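Long-range contacts in citrate lyase, subunit 1 (Methanosaeta concilii, PDB 6HXI), which probably catalyses the ATP-driven cleavage of citrate with coenzyme A to acetyl-CoA and oxaloacetate, through a subunit with ATP-grasp and citrate-binding domains: residues 48-53 and 108-113; 54-59 and 80-85; 272-277 and 298-303. All coordinates share one frame; numbering follows the deposited sequence.

Contact 1 (48-53 and 108-113); sequences NPWLKT and IEPFTP
Trp50 and Leu51, on the short turn of helix 50-53, lie against the end of strand 106-110, an inner strand of a four-stranded antiparallel sheet in the ATP-grasp domain. Trp50 makes the longer reach. Its CB points toward the strand, and CG falls between the backbone N and the carbonyl carbon (chi1 62°), which sends the indole across. CB and the five-membered ring touch nothing of 108-113, but Leu51 CG sits over one face of the indole, off toward the rim. The far side of the six-membered ring does the touching: CZ3 meets Pro110 CD at 4.0 Å, the two side chains crossing at about a right angle. At the tip, CH2 comes 4.1 Å from Glu109 CA, and Ile108 O lies at the ring's edge beside CH2, near the ring plane. No hydrogen bond joins the two segments. Glu109 starts away from helix 50-53, and its carboxylate makes a salt bridge with Lys12. Ile108 faces the opposite way from Glu109 and is buried among Leu56, Val58, Trp79 and Leu86, under helix 79-89. Leu51, which also touches Trp79, joins that cluster, its CD2 methyl lying 4.0 Å from Ile108 CG2, the branch anti to the backbone N.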
loop_
_atom_site.group_PDB
_atom_site.type_symbol
_atom_site.label_atom_id
_atom_site.label_comp_id
_atom_site.label_asym_id
_atom_site.label_seq_id
_atom_site.Cartn_x
_atom_site.Cartn_y
_atom_site.Cartn_z
ATOM N N ASN C 48 67.664 18.047 16.326
ATOM C CA ASN C 48 68.782 18.350 15.429
ATOM C C ASN C 48 70.134 18.060 16.088
ATOM O O ASN C 48 70.711 18.959 16.709
ATOM C CB ASN C 48 68.727 19.804 14.948
ATOM C CG ASN C 48 67.386 20.264 14.471
ATOM O OD1 ASN C 48 66.690 21.030 15.152
ATOM N ND2 ASN C 48 66.995 19.797 13.295
ATOM N N PRO C 49 70.664 16.816 15.964
ATOM C CA PRO C 49 71.968 16.515 16.579
ATOM C C PRO C 49 73.110 17.284 15.913
ATOM O O PRO C 49 74.025 17.714 16.612
ATOM C CB PRO C 49 72.111 14.997 16.406
ATOM C CG PRO C 49 70.749 14.506 15.988
ATOM C CD PRO C 49 70.126 15.637 15.259
ATOM N N TRP C 50 73.009 17.525 14.579
ATOM C CA TRP C 50 73.980 18.272 13.762
ATOM C C TRP C 50 74.375 19.652 14.337
ATOM O O TRP C 50 75.473 20.128 14.052
ATOM C CB TRP C 50 73.486 18.410 12.307
ATOM C CG TRP C 50 72.206 19.178 12.163
ATOM C CD1 TRP C 50 70.945 18.660 12.095
ATOM C CD2 TRP C 50 72.060 20.606 12.068
ATOM N NE1 TRP C 50 70.023 19.673 11.954
ATOM C CE2 TRP C 50 70.678 20.879 11.950
ATOM C CE3 TRP C 50 72.967 21.686 12.072
ATOM C CZ2 TRP C 50 70.175 22.186 11.844
ATOM C CZ3 TRP C 50 72.469 22.977 11.972
ATOM C CH2 TRP C 50 71.092 23.217 11.841
ATOM N N LEU C 51 73.470 20.290 15.124
ATOM C CA LEU C 51 73.675 21.601 15.751
ATOM C C LEU C 51 74.966 21.669 16.566
ATOM O O LEU C 51 75.763 22.595 16.392
ATOM C CB LEU C 51 72.483 21.964 16.664
ATOM C CG LEU C 51 71.170 22.369 16.005
ATOM C CD1 LEU C 51 70.035 22.335 17.011
ATOM C CD2 LEU C 51 71.254 23.766 15.393
ATOM N N LYS C 52 75.172 20.678 17.445
ATOM C CA LYS C 52 76.303 20.600 18.363
ATOM C C LYS C 52 77.672 20.336 17.687
ATOM O O LYS C 52 78.701 20.709 18.257
ATOM C CB LYS C 52 76.023 19.559 19.465
ATOM C CG LYS C 52 74.802 19.900 20.335
ATOM C CD LYS C 52 74.539 18.868 21.434
ATOM C CE LYS C 52 75.179 19.241 22.757
ATOM N NZ LYS C 52 74.906 18.233 23.813
ATOM N N THR C 53 77.682 19.740 16.473
ATOM C CA THR C 53 78.903 19.353 15.746
ATOM C C THR C 53 79.189 20.126 14.423
ATOM O O THR C 53 80.109 19.745 13.690
ATOM C CB THR C 53 78.873 17.831 15.486
ATOM O OG1 THR C 53 77.525 17.392 15.251
ATOM C CG2 THR C 53 79.483 17.034 16.624
ATOM N N ILE C 108 68.467 29.002 12.480
ATOM C CA ILE C 108 69.790 28.400 12.684
ATOM C C ILE C 108 70.060 27.412 11.546
ATOM O O ILE C 108 69.237 26.541 11.244
ATOM C CB ILE C 108 70.090 27.810 14.098
ATOM C CG1 ILE C 108 69.524 28.707 15.221
ATOM C CG2 ILE C 108 71.616 27.596 14.279
ATOM C CD1 ILE C 108 69.390 28.027 16.556
ATOM N N GLU C 109 71.202 27.593 10.893
ATOM C CA GLU C 109 71.618 26.743 9.785
ATOM C C GLU C 109 73.158 26.587 9.707
ATOM O O GLU C 109 73.870 27.432 10.259
ATOM C CB GLU C 109 71.038 27.277 8.464
ATOM C CG GLU C 109 71.605 28.609 7.999
ATOM C CD GLU C 109 71.101 29.085 6.651
ATOM O OE1 GLU C 109 70.440 28.293 5.941
ATOM O OE2 GLU C 109 71.387 30.250 6.294
ATOM N N PRO C 110 73.690 25.550 9.006
ATOM C CA PRO C 110 75.155 25.423 8.893
ATOM C C PRO C 110 75.808 26.547 8.083
ATOM O O PRO C 110 75.209 27.056 7.134
ATOM C CB PRO C 110 75.347 24.066 8.206
ATOM C CG PRO C 110 74.083 23.812 7.484
ATOM C CD PRO C 110 72.998 24.450 8.294
ATOM N N PHE C 111 77.031 26.938 8.468
ATOM C CA PHE C 111 77.810 27.970 7.791
ATOM C C PHE C 111 78.485 27.348 6.583
ATOM O O PHE C 111 79.297 26.426 6.740
ATOM C CB PHE C 111 78.854 28.590 8.746
ATOM C CG PHE C 111 79.820 29.568 8.106
ATOM C CD1 PHE C 111 79.478 30.904 7.946
ATOM C CD2 PHE C 111 81.080 29.155 7.688
ATOM C CE1 PHE C 111 80.371 31.806 7.356
ATOM C CE2 PHE C 111 81.968 30.056 7.088
ATOM C CZ PHE C 111 81.608 31.374 6.927
ATOM N N THR C 112 78.154 27.845 5.381
ATOM C CA THR C 112 78.772 27.341 4.162
ATOM C C THR C 112 79.904 28.291 3.725
ATOM O O THR C 112 79.631 29.423 3.307
ATOM C CB THR C 112 77.722 27.013 3.091
ATOM O OG1 THR C 112 76.960 25.906 3.572
ATOM C CG2 THR C 112 78.335 26.628 1.740
ATOM N N PRO C 113 81.180 27.842 3.841
ATOM C CA PRO C 113 82.300 28.682 3.385
ATOM C C PRO C 113 82.265 28.698 1.858
ATOM O O PRO C 113 82.280 27.639 1.219
ATOM C CB PRO C 113 83.540 27.964 3.941
ATOM C CG PRO C 113 83.012 26.877 4.849
ATOM C CD PRO C 113 81.665 26.535 4.319
#

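Contact 2 (54-59 and 80-85); sequences TRLVVK and EEAKEY
Val58 and Tyr85 run alongside one another, pointing opposite ways, and both valine methyls lie against the CD1-CE1 side of the phenol ring, displaced from its plane. CG1 of Val58 lies 3.5 Å from Tyr85 CD1, while its other methyl, CG2, reaches Tyr85 CE1 at 3.7 Å. Tyr85 CG is anti to the backbone N (chi1 169°), which turns the ring toward Val58 and brings Val58 O over the same face that the methyls approach. The hydroxyl ends 4.0 Å from Lys59 CA, as measured from Tyr85 OH, and bonds weakly to Leu72 O. One turn earlier in the helix, Ala82 points its methyl at the strand between Val58 and Leu56; Leu56 CD1 meets Ala82 CB at 3.7 Å. Toward the start of the strand, Arg55 NH2 stands 4.4 Å from Glu81 OE1. No N-H points at that oxygen, so any attraction is probably only electrostatic; the guanidinium has its salt bridges to Asp76 and Asp78. Helix 80-85 runs almost parallel to strand 56-59, 7° apart in direction with axes 9.1 Å from each other. This is helix-on-sheet packing, one face of an antiparallel sheet roofed by a helix in the ATP-grasp domain.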
loop_
_atom_site.group_PDB
_atom_site.type_symbol
_atom_site.label_atom_id
_atom_site.label_comp_id
_atom_site.label_asym_id
_atom_site.label_seq_id
_atom_site.Cartn_x
_atom_site.Cartn_y
_atom_site.Cartn_z
ATOM N N THR C 54 78.427 21.196 14.122
ATOM C CA THR C 54 78.604 21.975 12.881
ATOM C C THR C 54 78.820 23.469 13.174
ATOM O O THR C 54 78.377 23.953 14.223
ATOM C CB THR C 54 77.387 21.746 11.942
ATOM O OG1 THR C 54 77.072 20.353 11.901
ATOM C CG2 THR C 54 77.613 22.247 10.515
ATOM N N ARG C 55 79.518 24.192 12.259
ATOM C CA ARG C 55 79.686 25.644 12.376
ATOM C C ARG C 55 78.375 26.260 11.871
ATOM O O ARG C 55 77.863 25.848 10.829
ATOM C CB ARG C 55 80.914 26.167 11.609
ATOM C CG ARG C 55 82.262 25.830 12.262
ATOM C CD ARG C 55 82.393 26.206 13.741
ATOM N NE ARG C 55 82.406 27.652 13.972
ATOM C CZ ARG C 55 83.244 28.274 14.797
ATOM N NH1 ARG C 55 84.152 27.584 15.479
ATOM N NH2 ARG C 55 83.174 29.589 14.958
ATOM N N LEU C 56 77.818 27.195 12.641
ATOM C CA LEU C 56 76.503 27.774 12.409
ATOM C C LEU C 56 76.453 29.226 11.921
ATOM O O LEU C 56 77.464 29.935 11.875
ATOM C CB LEU C 56 75.669 27.655 13.710
ATOM C CG LEU C 56 75.648 26.302 14.424
ATOM C CD1 LEU C 56 74.998 26.426 15.749
ATOM C CD2 LEU C 56 74.927 25.232 13.608
ATOM N N VAL C 57 75.225 29.620 11.515
ATOM C CA VAL C 57 74.740 30.944 11.122
ATOM C C VAL C 57 73.376 31.101 11.830
ATOM O O VAL C 57 72.515 30.222 11.723
ATOM C CB VAL C 57 74.608 31.148 9.579
ATOM C CG1 VAL C 57 74.029 32.517 9.239
ATOM C CG2 VAL C 57 75.942 30.969 8.878
ATOM N N VAL C 58 73.201 32.193 12.565
ATOM C CA VAL C 58 71.935 32.464 13.236
ATOM C C VAL C 58 71.538 33.922 12.930
ATOM O O VAL C 58 72.347 34.841 13.081
ATOM C CB VAL C 58 71.882 32.037 14.740
ATOM C CG1 VAL C 58 73.035 32.605 15.557
ATOM C CG2 VAL C 58 70.532 32.338 15.383
ATOM N N LYS C 59 70.325 34.093 12.386
ATOM C CA LYS C 59 69.783 35.375 11.939
ATOM C C LYS C 59 68.263 35.480 12.185
ATOM O O LYS C 59 67.580 34.449 12.148
ATOM C CB LYS C 59 70.112 35.600 10.443
ATOM C CG LYS C 59 69.697 34.458 9.505
ATOM C CD LYS C 59 70.333 34.588 8.136
ATOM C CE LYS C 59 70.376 33.267 7.420
ATOM N NZ LYS C 59 70.693 33.424 5.973
ATOM N N GLU C 80 77.119 26.664 21.293
ATOM C CA GLU C 80 77.185 27.430 22.542
ATOM C C GLU C 80 77.057 28.918 22.189
ATOM O O GLU C 80 76.163 29.597 22.697
ATOM C CB GLU C 80 78.526 27.181 23.265
ATOM C CG GLU C 80 78.512 26.069 24.302
ATOM C CD GLU C 80 79.751 25.995 25.186
ATOM O OE1 GLU C 80 80.864 26.315 24.706
ATOM O OE2 GLU C 80 79.604 25.595 26.363
ATOM N N GLU C 81 77.920 29.392 21.261
ATOM C CA GLU C 81 77.963 30.772 20.768
ATOM C C GLU C 81 76.631 31.188 20.153
ATOM O O GLU C 81 76.257 32.360 20.243
ATOM C CB GLU C 81 79.085 30.940 19.740
ATOM C CG GLU C 81 80.482 30.695 20.288
ATOM C CD GLU C 81 81.618 30.965 19.317
ATOM O OE1 GLU C 81 81.438 31.789 18.390
ATOM O OE2 GLU C 81 82.707 30.378 19.508
ATOM N N ALA C 82 75.920 30.222 19.526
ATOM C CA ALA C 82 74.605 30.423 18.922
ATOM C C ALA C 82 73.574 30.687 20.018
ATOM O O ALA C 82 72.822 31.653 19.901
ATOM C CB ALA C 82 74.207 29.212 18.096
ATOM N N LYS C 83 73.591 29.882 21.114
ATOM C CA LYS C 83 72.694 30.050 22.269
ATOM C C LYS C 83 72.907 31.399 22.957
ATOM O O LYS C 83 71.956 31.949 23.501
ATOM C CB LYS C 83 72.866 28.924 23.292
ATOM C CG LYS C 83 72.401 27.540 22.843
ATOM C CD LYS C 83 72.619 26.485 23.945
ATOM C CE LYS C 83 74.065 26.037 24.154
ATOM N NZ LYS C 83 74.436 25.836 25.599
ATOM N N GLU C 84 74.150 31.929 22.923
ATOM C CA GLU C 84 74.497 33.242 23.476
ATOM C C GLU C 84 73.790 34.339 22.673
ATOM O O GLU C 84 73.183 35.225 23.271
ATOM C CB GLU C 84 76.022 33.465 23.473
ATOM C CG GLU C 84 76.749 32.764 24.612
ATOM C CD GLU C 84 78.267 32.819 24.586
ATOM O OE1 GLU C 84 78.840 33.406 23.638
ATOM O OE2 GLU C 84 78.886 32.259 25.520
ATOM N N TYR C 85 73.832 34.253 21.322
ATOM C CA TYR C 85 73.166 35.197 20.415
ATOM C C TYR C 85 71.641 35.140 20.611
ATOM O O TYR C 85 70.994 36.184 20.604
ATOM C CB TYR C 85 73.558 34.920 18.948
ATOM C CG TYR C 85 72.733 35.666 17.921
ATOM C CD1 TYR C 85 71.539 35.135 17.435
ATOM C CD2 TYR C 85 73.149 36.898 17.423
ATOM C CE1 TYR C 85 70.772 35.814 16.487
ATOM C CE2 TYR C 85 72.387 37.589 16.473
ATOM C CZ TYR C 85 71.199 37.041 16.009
ATOM O OH TYR C 85 70.417 37.698 15.087
#

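Contact 3 (272-277 and 298-303); sequences RVWTMV and EMANYG
A bridging water links Val277 to Gly303, accepting from Val277 N at 2.8 Å and donating weakly to Gly303 O, with a further hydrogen bond to Thr275 OG1. Beside it, the amide of Asn301 behaves like a peptide group of a neighbouring strand. Thr275 N gives its hydrogen to Asn301 OD1 (3.1 Å) on an in-plane lone pair, and Asn301 ND2 returns a nearly straight bond to Thr275 O (3.3 Å, 174° at the hydrogen). CG of Asn301 stands between the backbone N and the carbonyl carbon (chi1 75°), the rotation that carries the amide across to Thr275, where the backbones no longer pair. Further back they do: Val273 N binds Glu298 O at 2.9 Å, and Ala300 N binds Val273 O at 2.9 Å. Glu298 also curls round to take Arg272 N on OE1 (3.0 Å), while the guanidinium of Arg272 goes to Asn332 and Gly333. The indole of Trp274 receives the methyl of Ala300 in a CH-pi contact, CB of Ala300 lying 3.4 Å from the centroid of its five-membered ring. With a serine in place of Trp274, this methyl would probably lose its aromatic face and a gap would open toward Leu324 and Met325. Strands 273-275 and 301-303, joined through helix 280-292, run parallel 12° apart with a single bridge, Val273 to Met299, consistent with a beta-alpha-beta crossover of the citrate-binding domain, with the Val277 side chain about 8 Å from bound citrate.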
loop_
_atom_site.group_PDB
_atom_site.type_symbol
_atom_site.label_atom_id
_atom_site.label_comp_id
_atom_site.label_asym_id
_atom_site.label_seq_id
_atom_site.Cartn_x
_atom_site.Cartn_y
_atom_site.Cartn_z
ATOM N N ARG C 272 38.557 54.731 17.807
ATOM C CA ARG C 272 37.128 54.983 18.006
ATOM C C ARG C 272 36.292 54.829 16.705
ATOM O O ARG C 272 35.062 54.846 16.789
ATOM C CB ARG C 272 36.858 56.330 18.722
ATOM C CG ARG C 272 37.299 57.606 17.987
ATOM C CD ARG C 272 36.949 58.886 18.753
ATOM N NE ARG C 272 35.509 59.007 19.002
ATOM C CZ ARG C 272 34.639 59.556 18.159
ATOM N NH1 ARG C 272 35.053 60.074 17.009
ATOM N NH2 ARG C 272 33.348 59.592 18.459
ATOM N N VAL C 273 36.940 54.635 15.525
ATOM C CA VAL C 273 36.195 54.432 14.268
ATOM C C VAL C 273 36.247 52.959 13.813
ATOM O O VAL C 273 37.302 52.448 13.406
ATOM C CB VAL C 273 36.547 55.397 13.103
ATOM C CG1 VAL C 273 35.553 55.242 11.939
ATOM C CG2 VAL C 273 36.614 56.839 13.570
ATOM N N TRP C 274 35.107 52.288 13.881
ATOM C CA TRP C 274 35.052 50.906 13.428
ATOM C C TRP C 274 34.202 50.811 12.171
ATOM O O TRP C 274 33.278 51.617 11.953
ATOM C CB TRP C 274 34.572 49.958 14.529
ATOM C CG TRP C 274 35.546 49.812 15.657
ATOM C CD1 TRP C 274 35.776 50.703 16.665
ATOM C CD2 TRP C 274 36.416 48.698 15.896
ATOM N NE1 TRP C 274 36.734 50.211 17.521
ATOM C CE2 TRP C 274 37.139 48.979 17.077
ATOM C CE3 TRP C 274 36.673 47.498 15.216
ATOM C CZ2 TRP C 274 38.101 48.106 17.587
ATOM C CZ3 TRP C 274 37.606 46.618 15.741
ATOM C CH2 TRP C 274 38.310 46.927 16.906
ATOM N N THR C 275 34.556 49.863 11.314
ATOM C CA THR C 275 33.851 49.704 10.062
ATOM C C THR C 275 33.435 48.269 9.780
ATOM O O THR C 275 34.176 47.314 10.061
ATOM C CB THR C 275 34.692 50.252 8.891
ATOM O OG1 THR C 275 35.962 49.586 8.844
ATOM C CG2 THR C 275 34.854 51.773 8.925
ATOM N N MET C 276 32.256 48.126 9.180
ATOM C CA MET C 276 31.750 46.849 8.714
ATOM C C MET C 276 31.150 47.120 7.351
ATOM O O MET C 276 29.938 47.293 7.198
ATOM C CB MET C 276 30.780 46.196 9.696
ATOM C CG MET C 276 30.398 44.803 9.264
ATOM S SD MET C 276 29.656 43.820 10.569
ATOM C CE MET C 276 28.387 44.964 11.171
ATOM N N VAL C 277 32.044 47.233 6.372
ATOM C CA VAL C 277 31.711 47.581 4.992
ATOM C C VAL C 277 31.650 46.343 4.099
ATOM O O VAL C 277 32.504 45.461 4.183
ATOM C CB VAL C 277 32.650 48.688 4.424
ATOM C CG1 VAL C 277 32.250 49.083 3.010
ATOM C CG2 VAL C 277 32.663 49.913 5.337
ATOM N N GLU C 298 42.298 57.248 14.150
ATOM C CA GLU C 298 41.117 56.662 14.779
ATOM C C GLU C 298 40.556 55.439 14.032
ATOM O O GLU C 298 39.634 54.782 14.536
ATOM C CB GLU C 298 40.028 57.707 15.041
ATOM C CG GLU C 298 40.371 58.671 16.171
ATOM C CD GLU C 298 40.887 58.125 17.498
ATOM O OE1 GLU C 298 40.623 56.944 17.826
ATOM O OE2 GLU C 298 41.538 58.906 18.228
ATOM N N MET C 299 41.116 55.109 12.859
ATOM C CA MET C 299 40.666 53.940 12.108
ATOM C C MET C 299 41.125 52.671 12.805
ATOM O O MET C 299 42.284 52.269 12.690
ATOM C CB MET C 299 41.127 53.990 10.663
ATOM C CG MET C 299 39.986 53.922 9.722
ATOM S SD MET C 299 40.537 53.493 8.073
ATOM C CE MET C 299 41.095 54.979 7.574
ATOM N N ALA C 300 40.216 52.090 13.584
ATOM C CA ALA C 300 40.452 50.907 14.394
ATOM C C ALA C 300 40.676 49.607 13.621
ATOM O O ALA C 300 41.303 48.677 14.154
ATOM C CB ALA C 300 39.322 50.736 15.374
ATOM N N ASN C 301 40.150 49.524 12.383
ATOM C CA ASN C 301 40.282 48.313 11.576
ATOM C C ASN C 301 40.002 48.541 10.094
ATOM O O ASN C 301 39.419 49.565 9.715
ATOM C CB ASN C 301 39.295 47.241 12.080
ATOM C CG ASN C 301 37.857 47.524 11.689
ATOM O OD1 ASN C 301 37.259 48.529 12.079
ATOM N ND2 ASN C 301 37.286 46.670 10.874
ATOM N N TYR C 302 40.386 47.551 9.268
ATOM C CA TYR C 302 40.053 47.448 7.854
ATOM C C TYR C 302 39.397 46.088 7.733
ATOM O O TYR C 302 40.040 45.062 7.948
ATOM C CB TYR C 302 41.244 47.581 6.865
ATOM C CG TYR C 302 40.808 47.194 5.470
ATOM C CD1 TYR C 302 40.053 48.068 4.690
ATOM C CD2 TYR C 302 40.980 45.892 5.003
ATOM C CE1 TYR C 302 39.495 47.662 3.480
ATOM C CE2 TYR C 302 40.410 45.471 3.799
ATOM C CZ TYR C 302 39.700 46.371 3.023
ATOM O OH TYR C 302 39.176 45.973 1.814
ATOM N N GLY C 303 38.116 46.105 7.427
ATOM C CA GLY C 303 37.304 44.906 7.271
ATOM C C GLY C 303 36.523 44.922 5.972
ATOM O O GLY C 303 36.351 45.979 5.339
HETATM O O HOH W 1 34.725 47.088 7.208
#

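How the contacts relate
All three contacts are largely buried, yet only contacts 1 and 2 belong together. Their centres are 8 Å apart, contact 2 is nested within the loop closed by contact 1, and the neighbouring strands 106-110 and 56-60 tie them into one sheet through backbone hydrogen bonds of Glu109 with Val57 and Phe111 with Arg55. Both are apolar, without a hydrogen bond between their segments; Arg55 and Glu81 add opposite charges, beyond salt-bridge distance, at the exposed side of contact 2. Contact 3 lies about 47 and 43 Å from contacts 1 and 2, centre to centre. There backbone, amide and water bonds dominate, and Tyr302 OH hydrogen-bonds Gly274 N of the neighbouring succinyl-CoA ligase (ADP-forming) subunit alpha chain.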